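Local coordinates for carboxylic ester hydrolase (Aspergillus niger, PDB 7K4O), which probably hydrolyses the ester bonds of tannins as a secreted serine esterase of the tannase family, and is seen here with gallic acid bound, at residues T93-L107 / G118-D132. Residues are numbered along the deposited sequence; the frame is centred on the assembly and turned at random. Where two conformers were deposited one is given.
With GDE (3,4,5-trihydroxybenzoic acid), chain J.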
ATOM      1  N   THR A  93      -0.706  -5.194 -12.184  1.00 18.97           N
ATOM      2  CA  THR A  93      -0.127  -4.049 -11.472  1.00 19.51           C
ATOM      3  C   THR A  93      -1.258  -3.048 -11.231  1.00 19.20           C
ATOM      4  O   THR A  93      -2.271  -3.090 -11.935  1.00 20.76           O
ATOM      5  CB  THR A  93       1.023  -3.382 -12.242  1.00 20.89           C
ATOM      6  OG1 THR A  93       0.474  -2.747 -13.401  1.00 20.72           O
ATOM      7  CG2 THR A  93       2.085  -4.392 -12.644  1.00 21.20           C
ATOM      8  N   GLY A  94      -1.023  -2.212 -10.246  1.00 20.09           N
ATOM      9  CA  GLY A  94      -2.045  -1.300  -9.719  1.00 19.59           C
ATOM     10  C   GLY A  94      -1.546   0.102  -9.453  1.00 20.70           C
ATOM     11  O   GLY A  94      -0.488   0.530  -9.987  1.00 22.25           O
ATOM     12  N   GLY A  95      -2.311   0.819  -8.628  1.00 21.45           N
ATOM     13  CA  GLY A  95      -2.249   2.283  -8.570  1.00 20.57           C
ATOM     14  C   GLY A  95      -1.595   2.858  -7.315  1.00 20.43           C
ATOM     15  O   GLY A  95      -0.729   2.249  -6.669  1.00 21.88           O
ATOM     16  N   GLY A  96      -2.074   4.048  -6.965  1.00 22.16           N
ATOM     17  CA  GLY A  96      -1.466   4.929  -5.949  1.00 23.44           C
ATOM     18  C   GLY A  96      -2.326   6.184  -5.857  1.00 22.06           C
ATOM     19  O   GLY A  96      -2.772   6.678  -6.920  1.00 22.46           O
ATOM     20  N   GLY A  97      -2.608   6.620  -4.634  1.00 24.35           N
ATOM     21  CA  GLY A  97      -3.539   7.749  -4.450  1.00 24.78           C
ATOM     22  C   GLY A  97      -4.911   7.322  -4.940  1.00 22.48           C
ATOM     23  O   GLY A  97      -5.380   6.238  -4.537  1.00 21.93           O
ATOM     24  N   TYR A  98      -5.550   8.133  -5.774  1.00 21.73           N
ATOM     25  CA  TYR A  98      -6.830   7.746  -6.404  1.00 22.00           C
ATOM     26  C   TYR A  98      -6.609   7.228  -7.814  1.00 22.24           C
ATOM     27  O   TYR A  98      -7.584   7.071  -8.527  1.00 23.48           O
ATOM     28  CB  TYR A  98      -7.828   8.914  -6.346  1.00 23.50           C
ATOM     29  CG  TYR A  98      -8.516   9.055  -5.011  1.00 23.09           C
ATOM     30  CD1 TYR A  98      -7.913   9.738  -3.955  1.00 24.81           C
ATOM     31  CD2 TYR A  98      -9.720   8.417  -4.763  1.00 22.63           C
ATOM     32  CE1 TYR A  98      -8.510   9.829  -2.700  1.00 24.70           C
ATOM     33  CE2 TYR A  98     -10.332   8.506  -3.518  1.00 22.56           C
ATOM     34  CZ  TYR A  98      -9.745   9.227  -2.490  1.00 24.37           C
ATOM     35  OH  TYR A  98     -10.352   9.268  -1.254  1.00 23.53           O
ATOM     36  N   ALA A  99      -5.371   6.937  -8.199  1.00 22.09           N
ATOM     37  CA  ALA A  99      -5.037   6.301  -9.489  1.00 20.92           C
ATOM     38  C   ALA A  99      -5.099   4.785  -9.330  1.00 19.07           C
ATOM     39  O   ALA A  99      -4.799   4.275  -8.259  1.00 22.37           O
ATOM     40  CB  ALA A  99      -3.654   6.692  -9.989  1.00 23.71           C
ATOM     41  N   ILE A 100      -5.527   4.131 -10.394  1.00 20.62           N
ATOM     42  CA  ILE A 100      -5.671   2.648 -10.410  1.00 21.37           C
ATOM     43  C   ILE A 100      -4.502   2.044 -11.209  1.00 21.11           C
ATOM     44  O   ILE A 100      -4.386   0.779 -11.232  1.00 20.17           O
ATOM     45  CB  ILE A 100      -7.021   2.253 -11.001  1.00 21.00           C
ATOM     46  CG1 ILE A 100      -7.355   0.805 -10.644  1.00 20.47           C
ATOM     47  CG2 ILE A 100      -7.112   2.538 -12.498  1.00 21.10           C
ATOM     48  CD1 ILE A 100      -8.787   0.432 -10.958  1.00 24.64           C
ATOM     49  N   ASN A 101      -3.639   2.869 -11.774  1.00 21.45           N
ATOM     50  CA  ASN A 101      -2.400   2.375 -12.442  1.00 19.45           C
ATOM     51  C   ASN A 101      -1.227   3.253 -11.996  1.00 22.40           C
ATOM     52  O   ASN A 101      -1.439   4.353 -11.403  1.00 21.69           O
ATOM     53  CB  ASN A 101      -2.543   2.385 -13.949  1.00 19.82           C
ATOM     54  CG  ASN A 101      -2.632   3.803 -14.499  1.00 22.76           C
ATOM     55  OD1 ASN A 101      -1.603   4.480 -14.618  1.00 22.72           O
ATOM     56  ND2 ASN A 101      -3.853   4.219 -14.842  1.00 22.24           N
ATOM     57  N   SER A 102      -0.000   2.779 -12.238  1.00 21.52           N
ATOM     58  CA  SER A 102       1.215   3.489 -11.810  1.00 21.08           C
ATOM     59  C   SER A 102       2.007   3.917 -13.060  1.00 23.34           C
ATOM     60  O   SER A 102       3.250   3.959 -12.984  1.00 24.44           O
ATOM     61  CB  SER A 102       1.996   2.675 -10.870  1.00 23.83           C
ATOM     62  OG  SER A 102       1.370   2.546  -9.605  1.00 23.49           O
ATOM     63  N   GLY A 103       1.341   4.165 -14.179  1.00 25.92           N
ATOM     64  CA  GLY A 103       2.005   4.534 -15.443  1.00 27.30           C
ATOM     65  C   GLY A 103       3.032   3.507 -15.877  1.00 26.75           C
ATOM     66  O   GLY A 103       2.711   2.297 -15.964  1.00 26.20           O
ATOM     67  N   ASP A 104       4.267   3.934 -16.133  1.00 26.58           N
ATOM     68  CA  ASP A 104       5.313   2.996 -16.617  0.59 26.45           C
ATOM     69  C   ASP A 104       6.093   2.421 -15.441  1.00 25.98           C
ATOM     70  O   ASP A 104       7.158   1.780 -15.681  1.00 28.11           O
ATOM     71  CB  ASP A 104       6.219   3.716 -17.606  0.59 26.38           C
ATOM     72  CG  ASP A 104       5.547   4.009 -18.931  0.59 28.66           C
ATOM     73  OD1 ASP A 104       4.439   3.498 -19.174  0.59 32.65           O
ATOM     74  OD2 ASP A 104       6.136   4.796 -19.708  0.59 38.26           O
ATOM     75  N   GLN A 105       5.679   2.768 -14.238  1.00 24.74           N
ATOM     76  CA  GLN A 105       6.590   2.324 -13.083  0.53 26.01           C
ATOM     77  C   GLN A 105       6.510   0.840 -12.551  1.00 25.89           C
ATOM     78  O   GLN A 105       7.518   0.223 -12.021  1.00 26.92           O
ATOM     79  CB  GLN A 105       6.390   3.287 -11.917  0.53 30.16           C
ATOM     80  CG  GLN A 105       6.783   4.722 -12.256  0.53 34.65           C
ATOM     81  CD  GLN A 105       8.160   4.901 -12.859  0.53 37.24           C
ATOM     82  OE1 GLN A 105       9.151   4.425 -12.333  0.53 41.51           O
ATOM     83  NE2 GLN A 105       8.203   5.529 -14.026  0.53 42.54           N
ATOM     84  N   SER A 106       5.343   0.202 -12.720  1.00 23.52           N
ATOM     85  CA  SER A 106       5.199  -1.189 -12.205  1.00 21.02           C
ATOM     86  C   SER A 106       5.445  -2.230 -13.306  1.00 20.33           C
ATOM     87  O   SER A 106       5.974  -3.324 -12.967  1.00 20.52           O
ATOM     88  CB  SER A 106       3.847  -1.443 -11.551  1.00 23.46           C
ATOM     89  OG  SER A 106       3.659  -0.612 -10.433  1.00 26.12           O
ATOM     90  N   LEU A 107       4.987  -1.973 -14.513  1.00 20.88           N
ATOM     91  CA  LEU A 107       5.017  -2.949 -15.612  1.00 20.40           C
ATOM     92  C   LEU A 107       6.420  -3.522 -15.853  1.00 22.90           C
ATOM     93  O   LEU A 107       6.524  -4.727 -16.136  1.00 20.93           O
ATOM     94  CB  LEU A 107       4.441  -2.370 -16.900  1.00 20.40           C
ATOM     95  CG  LEU A 107       2.994  -1.885 -16.852  1.00 20.84           C
ATOM     96  CD1 LEU A 107       2.623  -1.257 -18.156  1.00 23.27           C
ATOM     97  CD2 LEU A 107       2.087  -3.057 -16.554  1.00 21.38           C
ATOM     98  N   GLY A 118       0.294  -6.186 -16.982  1.00 19.70           N
ATOM     99  CA  GLY A 118      -0.857  -5.351 -17.342  1.00 18.06           C
ATOM    100  C   GLY A 118      -1.238  -4.294 -16.331  1.00 17.83           C
ATOM    101  O   GLY A 118      -1.005  -4.425 -15.121  1.00 18.93           O
ATOM    102  N   MET A 119      -1.879  -3.256 -16.865  1.00 18.46           N
ATOM    103  CA  MET A 119      -2.547  -2.235 -16.042  1.00 19.15           C
ATOM    104  C   MET A 119      -3.818  -1.773 -16.740  1.00 19.58           C
ATOM    105  O   MET A 119      -4.004  -1.978 -17.950  1.00 19.90           O
ATOM    106  CB  MET A 119      -1.607  -1.054 -15.801  1.00 19.54           C
ATOM    107  CG  MET A 119      -1.334  -0.242 -17.042  1.00 21.07           C
ATOM    108  SD  MET A 119      -0.045   1.012 -16.562  1.00 24.33           S
ATOM    109  CE  MET A 119      -0.008   1.935 -18.073  1.00 27.32           C
ATOM    110  N   THR A 120      -4.671  -1.117 -15.967  1.00 19.78           N
ATOM    111  CA  THR A 120      -5.948  -0.597 -16.469  1.00 19.21           C
ATOM    112  C   THR A 120      -6.044   0.910 -16.202  1.00 19.44           C
ATOM    113  O   THR A 120      -5.431   1.439 -15.265  1.00 20.49           O
ATOM    114  CB  THR A 120      -7.116  -1.327 -15.786  1.00 22.01           C
ATOM    115  OG1 THR A 120      -8.366  -0.825 -16.266  1.00 21.04           O
ATOM    116  CG2 THR A 120      -7.087  -1.270 -14.285  1.00 21.62           C
ATOM    117  N   ASP A 121      -6.874   1.553 -16.991  1.00 20.08           N
ATOM    118  CA  ASP A 121      -7.279   2.942 -16.687  1.00 19.39           C
ATOM    119  C   ASP A 121      -8.580   2.974 -15.891  1.00 21.51           C
ATOM    120  O   ASP A 121      -9.031   4.065 -15.590  1.00 21.64           O
ATOM    121  CB  ASP A 121      -7.378   3.824 -17.922  1.00 20.68           C
ATOM    122  CG  ASP A 121      -8.692   3.837 -18.646  1.00 22.47           C
ATOM    123  OD1 ASP A 121      -9.495   2.874 -18.524  1.00 21.04           O
ATOM    124  OD2 ASP A 121      -8.905   4.842 -19.407  1.00 25.09           O
ATOM    125  N   GLY A 122      -9.202   1.822 -15.620  1.00 21.94           N
ATOM    126  CA  GLY A 122     -10.382   1.804 -14.744  1.00 19.62           C
ATOM    127  C   GLY A 122     -11.645   2.326 -15.367  1.00 20.11           C
ATOM    128  O   GLY A 122     -12.694   2.350 -14.650  1.00 20.86           O
ATOM    129  N   GLY A 123     -11.621   2.721 -16.633  1.00 21.19           N
ATOM    130  CA  GLY A 123     -12.742   3.422 -17.280  1.00 23.67           C
ATOM    131  C   GLY A 123     -12.730   4.919 -17.014  1.00 23.56           C
ATOM    132  O   GLY A 123     -13.747   5.565 -17.334  1.00 23.71           O
ATOM    133  N   PHE A 124     -11.643   5.489 -16.482  1.00 21.24           N
ATOM    134  CA  PHE A 124     -11.673   6.896 -16.015  1.00 22.45           C
ATOM    135  C   PHE A 124     -11.365   7.896 -17.126  1.00 26.90           C
ATOM    136  O   PHE A 124     -11.245   9.100 -16.793  1.00 28.84           O
ATOM    137  CB  PHE A 124     -10.720   7.062 -14.842  1.00 22.87           C
ATOM    138  CG  PHE A 124     -10.841   6.042 -13.734  1.00 21.70           C
ATOM    139  CD1 PHE A 124     -12.067   5.474 -13.398  1.00 23.13           C
ATOM    140  CD2 PHE A 124      -9.741   5.758 -12.950  1.00 21.26           C
ATOM    141  CE1 PHE A 124     -12.167   4.554 -12.361  1.00 23.04           C
ATOM    142  CE2 PHE A 124      -9.831   4.833 -11.932  1.00 23.62           C
ATOM    143  CZ  PHE A 124     -11.040   4.234 -11.648  1.00 24.24           C
ATOM    144  N   GLY A 125     -11.200   7.474 -18.369  1.00 25.08           N
ATOM    145  CA  GLY A 125     -10.989   8.387 -19.508  1.00 26.39           C
ATOM    146  C   GLY A 125      -9.533   8.592 -19.865  1.00 29.14           C
ATOM    147  O   GLY A 125      -9.164   9.717 -20.337  1.00 33.61           O
ATOM    148  N   GLY A 126      -8.684   7.623 -19.613  1.00 23.87           N
ATOM    149  CA  GLY A 126      -7.252   7.688 -19.913  1.00 24.38           C
ATOM    150  C   GLY A 126      -6.428   7.273 -18.742  1.00 25.35           C
ATOM    151  O   GLY A 126      -6.858   7.476 -17.603  1.00 25.10           O
ATOM    152  N   PHE A 127      -5.236   6.724 -18.962  1.00 24.08           N
ATOM    153  CA  PHE A 127      -4.377   6.255 -17.871  1.00 23.45           C
ATOM    154  C   PHE A 127      -4.055   7.353 -16.875  1.00 23.77           C
ATOM    155  O   PHE A 127      -3.837   7.095 -15.682  1.00 22.85           O
ATOM    156  CB  PHE A 127      -3.104   5.565 -18.391  1.00 24.96           C
ATOM    157  CG  PHE A 127      -3.393   4.343 -19.194  1.00 23.47           C
ATOM    158  CD1 PHE A 127      -3.843   3.153 -18.597  1.00 22.45           C
ATOM    159  CD2 PHE A 127      -3.204   4.358 -20.558  1.00 25.51           C
ATOM    160  CE1 PHE A 127      -4.189   2.065 -19.389  1.00 22.57           C
ATOM    161  CE2 PHE A 127      -3.536   3.267 -21.335  1.00 26.42           C
ATOM    162  CZ  PHE A 127      -3.998   2.102 -20.743  1.00 25.06           C
ATOM    163  N   SER A 128      -3.911   8.602 -17.337  1.00 25.56           N
ATOM    164  CA  SER A 128      -3.483   9.687 -16.422  1.00 27.57           C
ATOM    165  C   SER A 128      -4.695  10.330 -15.728  1.00 26.86           C
ATOM    166  O   SER A 128      -4.477  11.171 -14.911  1.00 28.85           O
ATOM    167  CB  SER A 128      -2.703  10.743 -17.196  1.00 32.58           C
ATOM    168  OG  SER A 128      -3.575  11.341 -18.119  1.00 34.59           O
ATOM    169  N   ASN A 129      -5.912   9.921 -16.026  1.00 25.03           N
ATOM    170  CA  ASN A 129      -7.116  10.421 -15.312  1.00 27.53           C
ATOM    171  C   ASN A 129      -7.473   9.440 -14.197  1.00 27.84           C
ATOM    172  O   ASN A 129      -7.501   8.225 -14.439  1.00 25.25           O
ATOM    173  CB  ASN A 129      -8.273  10.597 -16.275  1.00 29.46           C
ATOM    174  CG  ASN A 129      -7.966  11.724 -17.249  1.00 41.49           C
ATOM    175  OD1 ASN A 129      -7.340  12.714 -16.869  1.00 42.08           O
ATOM    176  ND2 ASN A 129      -8.257  11.520 -18.519  1.00 47.94           N
ATOM    177  N   ASN A 130      -7.788   9.952 -13.023  1.00 24.40           N
ATOM    178  CA  ASN A 130      -7.908   9.112 -11.830  1.00 24.23           C
ATOM    179  C   ASN A 130      -9.349   8.955 -11.389  1.00 23.14           C
ATOM    180  O   ASN A 130     -10.229   9.500 -11.978  1.00 23.55           O
ATOM    181  CB  ASN A 130      -7.000   9.619 -10.742  1.00 24.12           C
ATOM    182  CG  ASN A 130      -5.537   9.634 -11.172  1.00 27.85           C
ATOM    183  OD1 ASN A 130      -5.102   8.801 -11.966  1.00 27.20           O
ATOM    184  ND2 ASN A 130      -4.809  10.568 -10.624  1.00 30.48           N
ATOM    185  N   ALA A 131      -9.531   8.122 -10.367  1.00 21.78           N
ATOM    186  CA  ALA A 131     -10.876   7.713  -9.944  1.00 22.61           C
ATOM    187  C   ALA A 131     -11.596   8.930  -9.347  1.00 23.81           C
ATOM    188  O   ALA A 131     -12.828   9.002  -9.490  1.00 25.00           O
ATOM    189  CB  ALA A 131     -10.825   6.600  -8.953  1.00 24.11           C
ATOM    190  N   ASP A 132     -10.869   9.800  -8.665  1.00 24.90           N
ATOM    191  CA  ASP A 132     -11.510  10.986  -8.021  1.00 24.58           C
ATOM    192  C   ASP A 132     -12.106  11.917  -9.058  1.00 27.02           C
ATOM    193  O   ASP A 132     -13.292  12.324  -8.832  1.00 32.18           O
ATOM    194  CB  ASP A 132     -10.581  11.654  -7.037  1.00 25.36           C
ATOM    195  CG  ASP A 132      -9.222  12.098  -7.545  1.00 28.15           C
ATOM    196  OD1 ASP A 132      -8.861  11.755  -8.671  1.00 26.99           O
ATOM    197  OD2 ASP A 132      -8.513  12.698  -6.703  1.00 26.96           O
TER
HETATM  198  OAA GDE J 603      -1.646   5.192  -2.558  0.99 26.88           O
HETATM  199  OAB GDE J 603      -0.193   6.470  -1.486  0.99 31.84           O
HETATM  200  OAC GDE J 603      -5.999   6.027   0.054  0.96 23.14           O
HETATM  201  OAD GDE J 603      -2.464   7.240   3.031  0.99 23.99           O
HETATM  202  OAE GDE J 603      -5.075   6.907   2.560  0.90 22.20           O
HETATM  203  CAF GDE J 603      -3.676   5.972  -0.764  0.99 25.42           C
HETATM  204  CAG GDE J 603      -1.868   6.592   0.754  0.95 24.79           C
HETATM  205  CAH GDE J 603      -1.331   5.941  -1.585  1.00 30.77           C
HETATM  206  CAI GDE J 603      -4.611   6.213   0.254  1.00 24.04           C
HETATM  207  CAJ GDE J 603      -2.815   6.872   1.773  0.99 25.67           C
HETATM  208  CAK GDE J 603      -2.340   6.222  -0.495  0.95 25.39           C
HETATM  209  CAL GDE J 603      -4.144   6.657   1.520  0.94 24.98           C
HETATM  210  O   HOH W   1      -3.726  -1.060 -13.170  1.00 20.88           O
HETATM  211  O   HOH W   2      -5.953   6.023 -12.571  1.00 21.69           O
HETATM  212  O   HOH W   3      -0.698   6.878 -15.583  1.00 33.21           O
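T93 meets G118 where strands 89-93 and 115-120 run parallel: G118 O accepts from T93 N at 3.1 Å, and from T93 OG1, which comes in above the carbonyl plane. At the strand ends, water 1 bridges T93 O, I100 O and T120 N, and farther along A131 N donates to Y98 O at 2.9 Å. N101 ties the two loops together. Its CG sits between the backbone N and the carbonyl carbon (chi1 68°), which brings ND2 to F127 O (3.0 Å), on a lone pair and in the amide plane, and to T120 O, tilted from that plane. OD1 accepts from G103 N in an Asx turn, so both ends of the amide are held and its rotation is fixed. The extended M119 chain lays M119 SD against G103 O and 3.8 Å from L107 CD1. I100 CG2 lies 3.6 Å from F124 CE2, while G122 C and A131 CA lie over opposite faces of the F124 ring, each toward its rim. The D132 carboxylate lies almost parallel to the Y98 ring, 7° between planes, beside Y98 CB and CG. In the type II' turn G96-A99, G97 N donates a hydrogen bond (2.7 Å) to carboxyl oxygen OAA of the bound gallic acid, consistent with an oxyanion-hole loop of the alpha/beta hydrolase clan. Around this, strand 74-81 packs on L107, T120 and F127, helix 144-169 covers I100, F124 and A131, and helix 351-361 meets Y98 and D132.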